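Local coordinates for occlusion-derived virus envelope protein E66 (Autographa californica nucleopolyhedrovirus, PDB 3VSN) that cleaves non-sulfated chondroitin as a polysaccharide lyase of the viral envelope and is essential for oral infection of the insect host, at residues 616-619 against 620-624. Residues are numbered along the deposited sequence; the frame is centred on the assembly and turned at random.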
# COMPACT_ATOMS: atom_id res chain seq x y z
N VAL A 616 -26.22 -6.65 23.48
CA VAL A 616 -25.16 -5.78 22.97
C VAL A 616 -25.75 -4.80 21.95
O VAL A 616 -25.46 -3.61 21.98
CB VAL A 616 -23.98 -6.58 22.38
CG1 VAL A 616 -23.04 -5.68 21.59
CG2 VAL A 616 -23.22 -7.29 23.49
N ILE A 617 -26.60 -5.33 21.07
CA ILE A 617 -27.29 -4.50 20.08
C ILE A 617 -28.18 -3.47 20.78
O ILE A 617 -28.14 -2.28 20.45
CB ILE A 617 -28.12 -5.38 19.10
CG1 ILE A 617 -27.18 -6.33 18.34
CG2 ILE A 617 -28.90 -4.51 18.13
CD1 ILE A 617 -27.88 -7.47 17.62
N MET A 618 -28.97 -3.93 21.75
CA MET A 618 -29.88 -3.06 22.51
C MET A 618 -29.12 -1.96 23.26
O MET A 618 -29.51 -0.79 23.20
CB MET A 618 -30.75 -3.89 23.48
CG MET A 618 -31.73 -3.08 24.33
SD MET A 618 -31.02 -2.27 25.79
CE MET A 618 -30.42 -3.68 26.72
N ASN A 619 -28.05 -2.33 23.95
CA ASN A 619 -27.24 -1.35 24.68
C ASN A 619 -26.59 -0.33 23.75
O ASN A 619 -26.53 0.86 24.08
CB ASN A 619 -26.17 -2.04 25.54
CG ASN A 619 -26.75 -2.67 26.80
OD1 ASN A 619 -27.68 -2.14 27.40
ND2 ASN A 619 -26.20 -3.80 27.20
N SER A 620 -26.14 -0.78 22.58
CA SER A 620 -25.51 0.09 21.59
C SER A 620 -26.50 1.13 21.07
O SER A 620 -26.19 2.32 21.02
CB SER A 620 -24.92 -0.72 20.44
OG SER A 620 -23.93 -1.63 20.91
N PHE A 621 -27.69 0.66 20.69
CA PHE A 621 -28.74 1.54 20.18
C PHE A 621 -29.19 2.55 21.24
O PHE A 621 -29.45 3.71 20.94
CB PHE A 621 -29.94 0.73 19.66
CG PHE A 621 -29.67 -0.01 18.36
CD1 PHE A 621 -28.57 0.31 17.56
CD2 PHE A 621 -30.55 -1.00 17.93
CE1 PHE A 621 -28.35 -0.37 16.36
CE2 PHE A 621 -30.33 -1.67 16.73
CZ PHE A 621 -29.23 -1.36 15.95
N THR A 622 -29.28 2.09 22.49
CA THR A 622 -29.58 2.96 23.64
C THR A 622 -28.50 4.05 23.80
O THR A 622 -28.82 5.23 23.99
CB THR A 622 -29.74 2.13 24.94
OG1 THR A 622 -30.78 1.16 24.76
CG2 THR A 622 -30.07 3.02 26.14
N SER A 623 -27.24 3.65 23.71
CA SER A 623 -26.12 4.59 23.84
C SER A 623 -26.10 5.70 22.79
O SER A 623 -25.74 6.84 23.09
CB SER A 623 -24.78 3.85 23.86
OG SER A 623 -24.65 3.10 25.05
N ILE A 624 -26.51 5.38 21.56
CA ILE A 624 -26.55 6.38 20.49
C ILE A 624 -27.89 7.14 20.45
O ILE A 624 -28.15 7.89 19.51
CB ILE A 624 -26.20 5.79 19.10
CG1 ILE A 624 -27.27 4.79 18.63
CG2 ILE A 624 -24.81 5.16 19.13
CD1 ILE A 624 -27.30 4.57 17.13
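Ser-620 reaches back one helical turn to Val-616 and grips its carbonyl twice. The hydroxyl OG donates to Val-616 O over 2.7 Å, while the amide N of Ser-620 reaches the same oxygen at 3.0 Å from the opposite face of the carbonyl plane. This two-donor arrangement on one carbonyl oxygen depends on the first torsion of the serine, which sets OG beside its own backbone N (chi1 -60°). Half a turn on, Thr-622 repeats the device on Met-618: Thr-622 OG1 donates to Met-618 O (2.8 Å) from 37° out of the carbonyl plane, and the amide N approaches from the other face. The methionine chain bends at chi2 and chi3, bringing SD alongside Thr-622 OG1. Ser-623 N donates to Asn-619 O at 2.9 Å, and Ser-623 OG is hydrogen-bonded to Asn-575 ND2. On the inner side, Ile-617 and Phe-621 run side by side; the branch methyl CG2 of Ile-617 touches the ring at CE2 of Phe-621 (3.5 Å), and Ile-617 O lies over one ring face. These two side chains, with Ser-620, pack helix 614-623 onto the C-terminal antiparallel sheet, against Phe-603, Val-601 and Ile-658 among others. Met-618, Asn-619 and Thr-622 are exposed; on the buried side the proton of the Ser-620 hydroxyl is taken up by the helix's own backbone, allowing a polar group to sit beside Phe-603 and Leu-587.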